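Alpha/beta hydrolase fold-3 domain-containing protein (Enterococcus faecalis, PDB 2QRU) is of unknown function but probably acts as a hydrolase of the alpha/beta hydrolase superfamily. Local coordinates at residues 68-73 with 170-175; 106-111 with 134-139; 128-133 with 249-254; 213-218 with 227-232. One frame throughout, in Å; residues are numbered along the deposited sequence. Where two conformers were deposited one is given.

Interaction 1 (68-73 with 170-175)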
loop_
_atom_site.group_PDB
_atom_site.type_symbol
_atom_site.label_atom_id
_atom_site.label_comp_id
_atom_site.label_asym_id
_atom_site.label_seq_id
_atom_site.Cartn_x
_atom_site.Cartn_y
_atom_site.Cartn_z
ATOM N N LEU A 68 -7.201 -3.468 -9.715
ATOM C CA LEU A 68 -6.342 -2.477 -10.351
ATOM C C LEU A 68 -7.101 -1.676 -11.390
ATOM O O LEU A 68 -7.971 -2.207 -12.090
ATOM C CB LEU A 68 -5.115 -3.118 -11.005
ATOM C CG LEU A 68 -4.220 -3.963 -10.088
ATOM C CD1 LEU A 68 -3.148 -4.644 -10.910
ATOM C CD2 LEU A 68 -3.613 -3.095 -8.966
ATOM N N ALA A 69 -6.751 -0.394 -11.442
ATOM C CA ALA A 69 -7.250 0.557 -12.434
ATOM C C ALA A 69 -6.442 0.425 -13.733
ATOM O O ALA A 69 -5.321 -0.120 -13.721
ATOM C CB ALA A 69 -7.175 1.992 -11.860
ATOM N N PRO A 70 -7.001 0.885 -14.876
ATOM C CA PRO A 70 -8.323 1.503 -15.078
ATOM C C PRO A 70 -9.473 0.497 -15.088
ATOM O O PRO A 70 -10.642 0.920 -15.140
ATOM C CB PRO A 70 -8.197 2.150 -16.470
ATOM C CG PRO A 70 -7.247 1.204 -17.215
ATOM C CD PRO A 70 -6.260 0.720 -16.148
ATOM N N ASN A 71 -9.139 -0.807 -15.091
ATOM C CA ASN A 71 -10.117 -1.912 -15.180
ATOM C C ASN A 71 -11.187 -1.778 -14.100
ATOM O O ASN A 71 -12.375 -1.970 -14.372
ATOM C CB ASN A 71 -9.423 -3.273 -15.091
ATOM C CG ASN A 71 -8.282 -3.415 -16.077
ATOM O OD1 ASN A 71 -7.444 -2.523 -16.211
ATOM N ND2 ASN A 71 -8.233 -4.554 -16.769
ATOM N N THR A 72 -10.760 -1.377 -12.898
ATOM C CA THR A 72 -11.647 -1.087 -11.780
ATOM C C THR A 72 -11.270 0.303 -11.251
ATOM O O THR A 72 -10.081 0.583 -11.085
ATOM C CB THR A 72 -11.478 -2.131 -10.656
ATOM O OG1 THR A 72 -11.783 -3.443 -11.170
ATOM C CG2 THR A 72 -12.395 -1.823 -9.497
ATOM N N LYS A 73 -12.271 1.166 -11.027
ATOM C CA LYS A 73 -12.046 2.566 -10.596
ATOM C C LYS A 73 -11.769 2.647 -9.096
ATOM O O LYS A 73 -12.111 1.723 -8.363
ATOM C CB LYS A 73 -13.240 3.462 -10.980
ATOM C CG LYS A 73 -13.527 3.485 -12.485
ATOM C CD LYS A 73 -12.229 3.575 -13.300
ATOM C CE LYS A 73 -12.545 3.758 -14.780
ATOM N NZ LYS A 73 -11.354 3.556 -15.642
ATOM N N LEU A 170 4.695 -7.572 -13.255
ATOM C CA LEU A 170 4.734 -6.124 -13.475
ATOM C C LEU A 170 4.523 -5.734 -14.943
ATOM O O LEU A 170 5.097 -4.760 -15.433
ATOM C CB LEU A 170 6.031 -5.510 -12.911
ATOM C CG LEU A 170 6.524 -6.056 -11.561
ATOM C CD1 LEU A 170 7.737 -5.296 -11.028
ATOM C CD2 LEU A 170 5.408 -6.032 -10.537
ATOM N N SER A 171 3.688 -6.501 -15.639
ATOM C CA SER A 171 3.456 -6.286 -17.053
ATOM C C SER A 171 2.668 -4.996 -17.322
ATOM O O SER A 171 2.730 -4.436 -18.417
ATOM C CB SER A 171 2.732 -7.492 -17.654
ATOM O OG SER A 171 1.394 -7.554 -17.193
ATOM N N ARG A 172 1.945 -4.519 -16.310
ATOM C CA ARG A 172 1.125 -3.317 -16.468
ATOM C C ARG A 172 1.905 -2.049 -16.087
ATOM O O ARG A 172 1.350 -0.939 -16.093
ATOM C CB ARG A 172 -0.165 -3.446 -15.651
ATOM C CG ARG A 172 -1.045 -4.661 -16.016
ATOM C CD ARG A 172 -2.109 -4.906 -14.934
ATOM N NE ARG A 172 -2.992 -3.752 -14.788
ATOM C CZ ARG A 172 -4.051 -3.502 -15.569
ATOM N NH1 ARG A 172 -4.384 -4.352 -16.532
ATOM N NH2 ARG A 172 -4.793 -2.402 -15.378
ATOM N N TYR A 173 3.193 -2.223 -15.763
ATOM C CA TYR A 173 4.078 -1.101 -15.401
ATOM C C TYR A 173 4.042 0.040 -16.441
ATOM O O TYR A 173 3.920 1.225 -16.093
ATOM C CB TYR A 173 5.515 -1.618 -15.169
ATOM C CG TYR A 173 6.573 -0.540 -15.106
ATOM C CD1 TYR A 173 7.190 -0.076 -16.278
ATOM C CD2 TYR A 173 6.956 0.020 -13.882
ATOM C CE1 TYR A 173 8.154 0.917 -16.232
ATOM C CE2 TYR A 173 7.931 1.005 -13.820
ATOM C CZ TYR A 173 8.522 1.446 -14.994
ATOM O OH TYR A 173 9.480 2.431 -14.945
ATOM N N LEU A 174 4.125 -0.316 -17.720
ATOM C CA LEU A 174 4.110 0.698 -18.777
ATOM C C LEU A 174 2.782 1.444 -18.880
ATOM O O LEU A 174 2.759 2.608 -19.288
ATOM C CB LEU A 174 4.483 0.098 -20.147
ATOM C CG LEU A 174 5.930 -0.366 -20.312
ATOM C CD1 LEU A 174 6.274 -0.693 -21.749
ATOM C CD2 LEU A 174 6.903 0.658 -19.725
ATOM N N LEU A 175 1.683 0.773 -18.543
ATOM C CA LEU A 175 0.363 1.403 -18.645
ATOM C C LEU A 175 0.278 2.543 -17.637
ATOM O O LEU A 175 -0.243 3.628 -17.927
ATOM C CB LEU A 175 -0.754 0.379 -18.407
ATOM C CG LEU A 175 -2.196 0.863 -18.639
ATOM C CD1 LEU A 175 -2.456 1.244 -20.091
ATOM C CD2 LEU A 175 -3.175 -0.207 -18.182
#

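Interaction 2 (106-111 with 134-139)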
loop_
_atom_site.group_PDB
_atom_site.type_symbol
_atom_site.label_atom_id
_atom_site.label_comp_id
_atom_site.label_asym_id
_atom_site.label_seq_id
_atom_site.Cartn_x
_atom_site.Cartn_y
_atom_site.Cartn_z
ATOM N N GLY A 106 -0.165 1.294 -1.862
ATOM C CA GLY A 106 -0.603 0.460 -0.733
ATOM C C GLY A 106 -0.750 1.247 0.583
ATOM O O GLY A 106 -1.586 0.896 1.411
ATOM N N GLY A 107 0.073 2.282 0.789
ATOM C CA GLY A 107 -0.084 3.145 1.985
ATOM C C GLY A 107 -1.382 3.945 1.944
ATOM O O GLY A 107 -2.071 4.094 2.955
ATOM N N TYR A 108 -1.703 4.491 0.764
ATOM C CA TYR A 108 -2.970 5.195 0.580
ATOM C C TYR A 108 -4.139 4.225 0.854
ATOM O O TYR A 108 -5.102 4.560 1.607
ATOM C CB TYR A 108 -3.027 5.740 -0.841
ATOM C CG TYR A 108 -4.375 6.354 -1.172
ATOM C CD1 TYR A 108 -4.756 7.590 -0.654
ATOM C CD2 TYR A 108 -5.286 5.684 -1.991
ATOM C CE1 TYR A 108 -6.035 8.169 -0.960
ATOM C CE2 TYR A 108 -6.547 6.240 -2.305
ATOM C CZ TYR A 108 -6.917 7.494 -1.786
ATOM O OH TYR A 108 -8.159 8.079 -2.049
ATOM N N LEU A 109 -4.072 3.041 0.255
ATOM C CA LEU A 109 -5.102 2.024 0.429
ATOM C C LEU A 109 -5.235 1.663 1.907
ATOM O O LEU A 109 -6.348 1.627 2.433
ATOM C CB LEU A 109 -4.807 0.791 -0.447
ATOM C CG LEU A 109 -4.959 1.016 -1.957
ATOM C CD1 LEU A 109 -4.456 -0.273 -2.660
ATOM C CD2 LEU A 109 -6.412 1.426 -2.388
HETATM N N MSE A 110 -4.105 1.461 2.584
HETATM C CA MSE A 110 -4.115 1.135 4.014
HETATM C C MSE A 110 -4.844 2.194 4.861
HETATM O O MSE A 110 -5.682 1.901 5.763
HETATM C CB MSE A 110 -2.674 1.015 4.525
HETATM C CG MSE A 110 -2.592 1.059 6.075
HETATM SE SE MSE A 110 -0.679 0.967 6.528
HETATM C CE MSE A 110 -0.266 2.858 6.161
ATOM N N LEU A 111 -4.548 3.458 4.556
ATOM C CA LEU A 111 -5.133 4.556 5.326
ATOM C C LEU A 111 -6.637 4.692 5.056
ATOM O O LEU A 111 -7.443 4.882 5.984
ATOM C CB LEU A 111 -4.377 5.856 5.059
ATOM C CG LEU A 111 -2.932 5.813 5.590
ATOM C CD1 LEU A 111 -2.113 6.986 4.985
ATOM C CD2 LEU A 111 -2.901 5.856 7.118
ATOM N N THR A 134 -2.268 10.544 1.548
ATOM C CA THR A 134 -3.537 10.637 2.261
ATOM C C THR A 134 -4.629 11.201 1.330
ATOM O O THR A 134 -5.804 11.213 1.688
ATOM C CB THR A 134 -3.404 11.589 3.480
ATOM O OG1 THR A 134 -2.782 12.805 3.044
ATOM C CG2 THR A 134 -2.563 10.948 4.598
ATOM N N ASP A 135 -4.216 11.667 0.158
ATOM C CA ASP A 135 -5.135 12.185 -0.854
ATOM C C ASP A 135 -4.443 12.051 -2.212
ATOM O O ASP A 135 -3.293 11.609 -2.290
ATOM C CB ASP A 135 -5.594 13.623 -0.510
ATOM C CG ASP A 135 -4.478 14.647 -0.597
ATOM O OD1 ASP A 135 -3.764 14.673 -1.629
ATOM O OD2 ASP A 135 -4.328 15.452 0.356
ATOM N N LEU A 136 -5.173 12.394 -3.272
ATOM C CA LEU A 136 -4.673 12.203 -4.626
ATOM C C LEU A 136 -4.284 13.544 -5.293
ATOM O O LEU A 136 -4.005 13.586 -6.505
ATOM C CB LEU A 136 -5.738 11.445 -5.447
ATOM C CG LEU A 136 -6.064 10.049 -4.867
ATOM C CD1 LEU A 136 -7.246 9.441 -5.616
ATOM C CD2 LEU A 136 -4.861 9.129 -4.892
ATOM N N GLU A 137 -4.216 14.633 -4.510
ATOM C CA GLU A 137 -4.026 15.968 -5.121
ATOM C C GLU A 137 -2.713 16.046 -5.889
ATOM O O GLU A 137 -2.618 16.712 -6.913
ATOM C CB GLU A 137 -4.056 17.078 -4.071
ATOM C CG GLU A 137 -5.348 17.123 -3.310
ATOM C CD GLU A 137 -6.531 17.340 -4.236
ATOM O OE1 GLU A 137 -6.466 18.256 -5.088
ATOM O OE2 GLU A 137 -7.493 16.567 -4.115
ATOM N N PHE A 138 -1.694 15.346 -5.388
ATOM C CA PHE A 138 -0.357 15.464 -5.962
ATOM C C PHE A 138 -0.292 14.974 -7.429
ATOM O O PHE A 138 0.618 15.347 -8.174
ATOM C CB PHE A 138 0.677 14.754 -5.068
ATOM C CG PHE A 138 0.540 13.260 -5.080
ATOM C CD1 PHE A 138 -0.389 12.644 -4.254
ATOM C CD2 PHE A 138 1.329 12.472 -5.903
ATOM C CE1 PHE A 138 -0.560 11.288 -4.279
ATOM C CE2 PHE A 138 1.187 11.092 -5.922
ATOM C CZ PHE A 138 0.231 10.495 -5.110
ATOM N N ILE A 139 -1.249 14.150 -7.854
ATOM C CA ILE A 139 -1.210 13.639 -9.238
ATOM C C ILE A 139 -1.653 14.701 -10.262
ATOM O O ILE A 139 -1.545 14.485 -11.475
ATOM C CB ILE A 139 -1.984 12.291 -9.447
ATOM C CG1 ILE A 139 -3.494 12.497 -9.564
ATOM C CG2 ILE A 139 -1.616 11.285 -8.349
ATOM C CD1 ILE A 139 -4.282 11.197 -9.793
#

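Interaction 3 (128-133 with 249-254). With PO4 (phosphate ion), chain B.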
loop_
_atom_site.group_PDB
_atom_site.type_symbol
_atom_site.label_atom_id
_atom_site.label_comp_id
_atom_site.label_asym_id
_atom_site.label_seq_id
_atom_site.Cartn_x
_atom_site.Cartn_y
_atom_site.Cartn_z
ATOM N N VAL A 128 2.005 0.766 9.219
ATOM C CA VAL A 128 3.374 1.033 8.768
ATOM C C VAL A 128 3.243 1.566 7.343
ATOM O O VAL A 128 2.710 0.895 6.458
ATOM C CB VAL A 128 4.251 -0.264 8.811
ATOM C CG1 VAL A 128 5.661 0.020 8.258
ATOM C CG2 VAL A 128 4.311 -0.852 10.242
ATOM N N ASN A 129 3.631 2.817 7.160
ATOM C CA ASN A 129 3.535 3.513 5.884
ATOM C C ASN A 129 4.918 3.661 5.235
ATOM O O ASN A 129 5.774 4.366 5.778
ATOM C CB ASN A 129 3.017 4.931 6.130
ATOM C CG ASN A 129 3.105 5.765 4.890
ATOM O OD1 ASN A 129 2.602 5.359 3.854
ATOM N ND2 ASN A 129 3.736 6.930 4.987
ATOM N N PHE A 130 5.100 3.020 4.089
ATOM C CA PHE A 130 6.255 3.261 3.208
ATOM C C PHE A 130 5.797 4.189 2.103
ATOM O O PHE A 130 5.135 3.733 1.153
ATOM C CB PHE A 130 6.755 1.935 2.647
ATOM C CG PHE A 130 7.552 1.163 3.644
ATOM C CD1 PHE A 130 8.935 1.409 3.761
ATOM C CD2 PHE A 130 6.964 0.201 4.423
ATOM C CE1 PHE A 130 9.711 0.702 4.719
ATOM C CE2 PHE A 130 7.712 -0.513 5.365
ATOM C CZ PHE A 130 9.081 -0.276 5.525
ATOM N N TYR A 131 6.100 5.490 2.267
ATOM C CA TYR A 131 5.933 6.525 1.224
ATOM C C TYR A 131 4.557 6.495 0.505
ATOM O O TYR A 131 4.444 6.640 -0.722
ATOM C CB TYR A 131 7.135 6.550 0.265
ATOM C CG TYR A 131 7.672 5.195 -0.147
ATOM C CD1 TYR A 131 7.094 4.474 -1.185
ATOM C CD2 TYR A 131 8.764 4.627 0.521
ATOM C CE1 TYR A 131 7.605 3.214 -1.575
ATOM C CE2 TYR A 131 9.264 3.362 0.157
ATOM C CZ TYR A 131 8.685 2.666 -0.882
ATOM O OH TYR A 131 9.255 1.428 -1.257
ATOM N N GLY A 132 3.518 6.338 1.329
ATOM C CA GLY A 132 2.135 6.469 0.833
ATOM C C GLY A 132 1.677 7.929 0.868
ATOM O O GLY A 132 2.482 8.881 0.932
ATOM N N TYR A 133 0.349 8.092 0.863
ATOM C CA TYR A 133 -0.273 9.408 0.750
ATOM C C TYR A 133 -1.697 9.357 1.264
ATOM O O TYR A 133 -2.267 8.261 1.387
ATOM C CB TYR A 133 -0.193 9.903 -0.682
ATOM C CG TYR A 133 -0.393 8.874 -1.768
ATOM C CD1 TYR A 133 0.701 8.142 -2.279
ATOM C CD2 TYR A 133 -1.663 8.668 -2.347
ATOM C CE1 TYR A 133 0.530 7.196 -3.313
ATOM C CE2 TYR A 133 -1.826 7.721 -3.359
ATOM C CZ TYR A 133 -0.728 7.018 -3.856
ATOM O OH TYR A 133 -0.873 6.103 -4.887
ATOM N N HIS A 249 11.996 7.163 -4.887
ATOM C CA HIS A 249 10.697 6.795 -4.317
ATOM C C HIS A 249 10.619 5.389 -3.698
ATOM O O HIS A 249 10.367 5.232 -2.480
ATOM C CB HIS A 249 9.627 6.958 -5.412
ATOM C CG HIS A 249 8.256 6.485 -5.020
ATOM N ND1 HIS A 249 7.543 7.045 -3.985
ATOM C CD2 HIS A 249 7.463 5.517 -5.543
ATOM C CE1 HIS A 249 6.370 6.447 -3.888
ATOM N NE2 HIS A 249 6.301 5.510 -4.817
ATOM N N ASP A 250 10.805 4.359 -4.532
ATOM C CA ASP A 250 10.407 3.014 -4.110
ATOM C C ASP A 250 11.556 2.294 -3.456
ATOM O O ASP A 250 12.025 1.264 -3.961
ATOM C CB ASP A 250 9.868 2.201 -5.304
ATOM C CG ASP A 250 9.164 0.911 -4.872
ATOM O OD1 ASP A 250 8.677 0.784 -3.717
ATOM O OD2 ASP A 250 9.081 0.001 -5.710
ATOM N N PHE A 251 12.038 2.824 -2.334
ATOM C CA PHE A 251 13.323 2.293 -1.836
ATOM C C PHE A 251 13.261 0.885 -1.221
ATOM O O PHE A 251 14.323 0.296 -0.930
ATOM C CB PHE A 251 14.059 3.284 -0.933
ATOM C CG PHE A 251 13.286 3.674 0.307
ATOM C CD1 PHE A 251 13.225 2.789 1.362
ATOM C CD2 PHE A 251 12.655 4.929 0.409
ATOM C CE1 PHE A 251 12.528 3.136 2.546
ATOM C CE2 PHE A 251 11.989 5.276 1.593
ATOM C CZ PHE A 251 11.937 4.387 2.642
ATOM N N LEU A 252 12.046 0.314 -1.084
ATOM C CA LEU A 252 11.948 -1.130 -0.739
ATOM C C LEU A 252 12.540 -2.057 -1.832
ATOM O O LEU A 252 12.792 -3.246 -1.578
ATOM C CB LEU A 252 10.516 -1.554 -0.390
ATOM C CG LEU A 252 9.941 -1.026 0.938
ATOM C CD1 LEU A 252 8.518 -1.423 0.950
ATOM C CD2 LEU A 252 10.667 -1.692 2.067
ATOM N N LYS A 253 12.787 -1.512 -3.022
ATOM C CA LYS A 253 13.505 -2.263 -4.075
ATOM C C LYS A 253 14.983 -2.451 -3.749
ATOM O O LYS A 253 15.660 -3.331 -4.335
ATOM C CB LYS A 253 13.379 -1.552 -5.411
ATOM C CG LYS A 253 11.991 -1.579 -6.000
ATOM C CD LYS A 253 12.014 -1.058 -7.415
ATOM C CE LYS A 253 12.487 0.397 -7.465
ATOM N NZ LYS A 253 12.384 0.942 -8.842
ATOM N N GLN A 254 15.485 -1.630 -2.821
ATOM C CA GLN A 254 16.925 -1.632 -2.470
ATOM C C GLN A 254 17.176 -1.903 -0.998
ATOM O O GLN A 254 17.776 -1.076 -0.297
ATOM C CB GLN A 254 17.610 -0.293 -2.777
ATOM C CG GLN A 254 17.413 0.312 -4.114
ATOM C CD GLN A 254 17.808 1.789 -4.093
ATOM O OE1 GLN A 254 17.007 2.662 -4.433
ATOM N NE2 GLN A 254 19.037 2.070 -3.660
HETATM P P PO4 B . 3.931 3.115 -6.632
HETATM O O1 PO4 B . 4.000 4.625 -6.457
HETATM O O2 PO4 B . 3.990 2.815 -8.125
HETATM O O3 PO4 B . 5.163 2.435 -6.029
HETATM O O4 PO4 B . 2.662 2.616 -5.962
#

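Interaction 4 (213-218 with 227-232)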
loop_
_atom_site.group_PDB
_atom_site.type_symbol
_atom_site.label_atom_id
_atom_site.label_comp_id
_atom_site.label_asym_id
_atom_site.label_seq_id
_atom_site.Cartn_x
_atom_site.Cartn_y
_atom_site.Cartn_z
ATOM N N CYS A 213 1.371 4.899 13.950
ATOM C CA CYS A 213 1.914 4.627 12.646
ATOM C C CYS A 213 3.439 4.866 12.611
ATOM O O CYS A 213 3.946 5.868 13.224
ATOM C CB CYS A 213 1.185 5.533 11.638
ATOM S SG CYS A 213 1.853 5.322 9.944
ATOM N N PHE A 214 4.158 3.947 11.967
ATOM C CA PHE A 214 5.571 4.158 11.601
ATOM C C PHE A 214 5.602 4.552 10.141
ATOM O O PHE A 214 5.135 3.798 9.261
ATOM C CB PHE A 214 6.388 2.891 11.797
ATOM C CG PHE A 214 7.848 3.063 11.476
ATOM C CD1 PHE A 214 8.309 3.008 10.138
ATOM C CD2 PHE A 214 8.757 3.299 12.526
ATOM C CE1 PHE A 214 9.686 3.156 9.865
ATOM C CE2 PHE A 214 10.134 3.478 12.268
ATOM C CZ PHE A 214 10.607 3.398 10.945
ATOM N N SER A 215 6.111 5.755 9.867
ATOM C CA SER A 215 5.985 6.347 8.526
ATOM C C SER A 215 7.362 6.748 8.019
ATOM O O SER A 215 8.144 7.326 8.764
ATOM C CB SER A 215 5.121 7.617 8.597
ATOM O OG SER A 215 4.951 8.220 7.313
ATOM N N THR A 216 7.661 6.462 6.753
ATOM C CA THR A 216 8.985 6.742 6.194
ATOM C C THR A 216 8.891 7.044 4.688
ATOM O O THR A 216 8.048 6.499 3.983
ATOM C CB THR A 216 9.943 5.535 6.449
ATOM O OG1 THR A 216 11.240 5.816 5.904
ATOM C CG2 THR A 216 9.392 4.235 5.790
ATOM N N ALA A 217 9.787 7.915 4.221
ATOM C CA ALA A 217 9.840 8.304 2.805
ATOM C C ALA A 217 11.138 9.026 2.583
ATOM O O ALA A 217 11.753 9.528 3.538
ATOM C CB ALA A 217 8.686 9.225 2.443
ATOM N N SER A 218 11.559 9.037 1.322
ATOM C CA SER A 218 12.780 9.708 0.927
ATOM C C SER A 218 12.536 11.174 0.607
ATOM O O SER A 218 11.587 11.509 -0.125
ATOM C CB SER A 218 13.349 9.026 -0.310
ATOM O OG SER A 218 14.453 9.779 -0.785
ATOM N N ARG A 227 6.171 15.218 2.031
ATOM C CA ARG A 227 5.313 15.861 3.040
ATOM C C ARG A 227 4.160 14.930 3.457
ATOM O O ARG A 227 3.607 15.044 4.579
ATOM C CB ARG A 227 4.771 17.201 2.537
ATOM C CG ARG A 227 3.884 17.072 1.285
ATOM C CD ARG A 227 3.112 18.391 0.982
ATOM N NE ARG A 227 2.272 18.224 -0.212
ATOM C CZ ARG A 227 1.030 17.701 -0.206
ATOM N NH1 ARG A 227 0.437 17.309 0.944
ATOM N NH2 ARG A 227 0.355 17.591 -1.364
ATOM N N TYR A 228 3.725 14.050 2.550
ATOM C CA TYR A 228 2.616 13.153 2.934
ATOM C C TYR A 228 3.026 12.241 4.085
ATOM O O TYR A 228 2.269 12.055 5.043
ATOM C CB TYR A 228 2.191 12.282 1.762
ATOM C CG TYR A 228 1.265 13.049 0.811
ATOM C CD1 TYR A 228 -0.069 13.289 1.143
ATOM C CD2 TYR A 228 1.750 13.533 -0.392
ATOM C CE1 TYR A 228 -0.938 14.014 0.270
ATOM C CE2 TYR A 228 0.879 14.253 -1.288
ATOM C CZ TYR A 228 -0.455 14.488 -0.933
ATOM O OH TYR A 228 -1.295 15.188 -1.831
ATOM N N SER A 229 4.205 11.627 3.939
ATOM C CA SER A 229 4.659 10.737 5.001
ATOM C C SER A 229 4.988 11.494 6.284
ATOM O O SER A 229 4.853 10.943 7.366
ATOM C CB SER A 229 5.828 9.864 4.514
ATOM O OG SER A 229 5.353 8.931 3.551
ATOM N N LYS A 230 5.433 12.741 6.168
ATOM C CA LYS A 230 5.581 13.575 7.401
ATOM C C LYS A 230 4.237 13.720 8.099
ATOM O O LYS A 230 4.147 13.520 9.312
ATOM C CB LYS A 230 6.086 14.987 7.097
ATOM C CG LYS A 230 7.520 14.968 6.628
ATOM C CD LYS A 230 7.935 16.360 6.230
ATOM C CE LYS A 230 9.354 16.401 5.755
ATOM N NZ LYS A 230 9.683 17.718 5.076
ATOM N N LYS A 231 3.198 14.103 7.342
ATOM C CA LYS A 231 1.872 14.270 7.916
ATOM C C LYS A 231 1.413 12.957 8.549
ATOM O O LYS A 231 0.876 12.933 9.662
ATOM C CB LYS A 231 0.871 14.741 6.839
ATOM C CG LYS A 231 -0.563 14.836 7.377
ATOM C CD LYS A 231 -1.433 15.799 6.580
ATOM C CE LYS A 231 -1.734 15.229 5.212
ATOM N NZ LYS A 231 -2.749 16.131 4.575
ATOM N N ILE A 232 1.600 11.855 7.825
ATOM C CA ILE A 232 1.151 10.553 8.300
ATOM C C ILE A 232 1.848 10.178 9.616
ATOM O O ILE A 232 1.189 9.653 10.533
ATOM C CB ILE A 232 1.354 9.449 7.206
ATOM C CG1 ILE A 232 0.394 9.667 6.034
ATOM C CG2 ILE A 232 1.129 8.058 7.775
ATOM C CD1 ILE A 232 0.902 8.971 4.713
#

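Interaction 1 (68-73 with 170-175)
Arg172, its chain bent at chi3 (61°) to turn the guanidinium toward the loop at 68-73, spends one nitrogen, NH2, on two acceptors. It donates to the backbone carbonyl of Ala69, NH2 to O 2.9 Å, and to the side-chain amide of Asn71, NH2 to OD1 2.8 Å. The carbonyl oxygen of Ala69 lies in the guanidinium plane, while OD1 of Asn71 is tilted 23° from it. Both bonds are bent, and in each the nitrogen stands above the plane of the carbonyl it meets. The Asn71 amide and the guanidinium are turned 70° apart, and the ND2 of Asn71 is engaged by the carbonyls of Lys162 and Asp159. The remaining nitrogens of Arg172 are also used, NE by the carbonyl of Ile39 and NH1 by that of Asp159, which fixes the rotation of a largely buried group. Arginine suits a place where several loops of an alpha/beta hydrolase fold present carbonyls to one point: here the link runs from the loop between strand 59-64 and helix 74-93 to the start of helix 173-181.

Carbon packing flanks this polar centre. Pro70, which follows a cis peptide bond, brings CD to 3.5 Å from Arg172 NH2, near the guanidinium plane. The same ring carbon and Leu175 CD2 form the apolar pair, 3.8 Å apart. Leu68 lays CD1 obliquely against the arginine, 4.0 Å from Arg172 NE.

Interaction 2 (106-111 with 134-139)
The helix that follows the probable nucleophile elbow of this alpha/beta hydrolase fold, 105-119, packs here on the loop beyond strand 127-130, with Tyr108 meeting Leu136. CG of Tyr108 lies anti to the backbone N (chi1 174°), which brings the end of the ring to the loop. Leu136 crosses it at about a right angle and sets CD2 over one face, 4.1 Å from the Tyr108 ring centroid and 13° off the normal: a CH-pi contact. The other methyl, Leu136 CD1, stands 3.9 Å from Tyr108 OH. At the ring edge, Tyr108 CE1 comes to 4.0 Å from Thr134 O. A tyrosine suits this place because its flat ring packs against apolar carbon while its hydroxyl bonds to the carbonyl of Tyr200.

One helical turn on, Leu111 CD1 touches Thr134 CG2 at 4.0 Å, methyl to methyl. The loop is shaped by an Asx turn, in which Asp135 OD1 accepts from Glu137 N at 2.9 Å; the same oxygen also bonds to the hydroxyl of Tyr228. Thr134 and Leu111 both rest on Ile232 of helix 227-235, Leu136 touches Ile74 of helix 74-93, and Leu111 also packs on Leu127 of strand 127-130.

Interaction 3 (128-133 with 249-254)
The hydroxyl of Tyr131 is gripped from two directions: it donates to Asp250 OD1, OH to OD1 2.6 Å, and accepts from the backbone of Leu252, N to OH 3.0 Å, in a nearly straight bond of 162°. Asp250 OD1 also holds Arg103 in a salt bridge, so the phenol joins a charged network.

With Tyr131 CG between backbone N and carbonyl carbon (chi1 41°), the ring lies beneath His249 O, 3.2 Å above its plane and over its centre, and turns its edges to the faces of His249 and Phe251 in T-shaped pairs, each with planes at 63°. Tyrosine supplies both the aromatic edge and the polar tip. Leu252 lays CD2 over the face of Phe130, 4.0 Å from that ring's centroid, a CH-pi contact that carries the packing on to the strand.

His249 NE2 donates to phosphate O1 at 3.0 Å; the ion, probably from the crystallisation liquor, is also held by the backbone N atoms of Gly36, Gly37 and Ala105. His249 bonds through ND1 to Asp221 and through NE2 to Ser104, a geometry consistent with the Ser-His-Asp catalytic triad of alpha/beta hydrolases, with the histidine on the loop after the last strand.

Interaction 4 (213-218 with 227-232)
Ser215 lies against Ser229 and the flank of Ile232, sending its hydroxyl from the strand into the helix backbone. OG is anti to the backbone N (chi1 -179°), which aims it at the helix, where it donates to Ser229 O at 2.7 Å. The hydroxyl oxygen is tilted 21° from the plane of the carbonyl it meets. The same OG accepts from Asn129 ND2 on the adjoining strand, so this buried hydroxyl is gripped on both its donor and its acceptor side.

Ser229 comes from the other side of the interface. Its CB stands 3.4 Å from Ser215 OG, and its own OG reaches 3.5 Å from Ala217 CB, a small methyl that lets the helix settle close to the strand. That Ser229 hydroxyl also accepts from Asn129 ND2, so one amide serves both serines. Small residues therefore suit this interface, where the strand and helix axes approach to 7.3 Å.

At the start of the strand the chemistry turns apolar: Cys213 SG, likewise anti to its backbone N, meets Ile232 CG2 at 3.6 Å. Ile232 also packs on Ser215, its CB 3.8 Å from Ser215 OG. The beta-branched isoleucine thus touches both residues.

Segments 213-218 and 227-232 run nearly antiparallel (164°), and helix 227-235 is the middle element of a beta-alpha-beta unit completed by strand 240-244. Within the sheet, 213-218 lies between 127-130 and 240-244; Phe214 and Thr216 point away from helix 227-235 and pack on helix 258-272.

How the interactions relate
All four contacts are largely buried, but they differ in place. Interactions 2, 3 and 4 adjoin one another around strand 127-130 and its continuation, whereas interaction 1 stands apart among the loops, its centre about 25 Å from that of interaction 4. Interactions 3 and 4 share the sheet through neighbouring strands 127-130 and 213-218, and Tyr133 of interaction 3 touches Tyr108 and Phe138 of interaction 2. Interactions 2 and 4 meet where Thr134 packs on helix 227-235. Chemistry follows place: guanidinium-to-carbonyl bonding joins the loops, mainly apolar packing joins helix to loop, aromatic edges and a charged network lie beside the probable active site, and small hydroxyl residues bring helix close to strand.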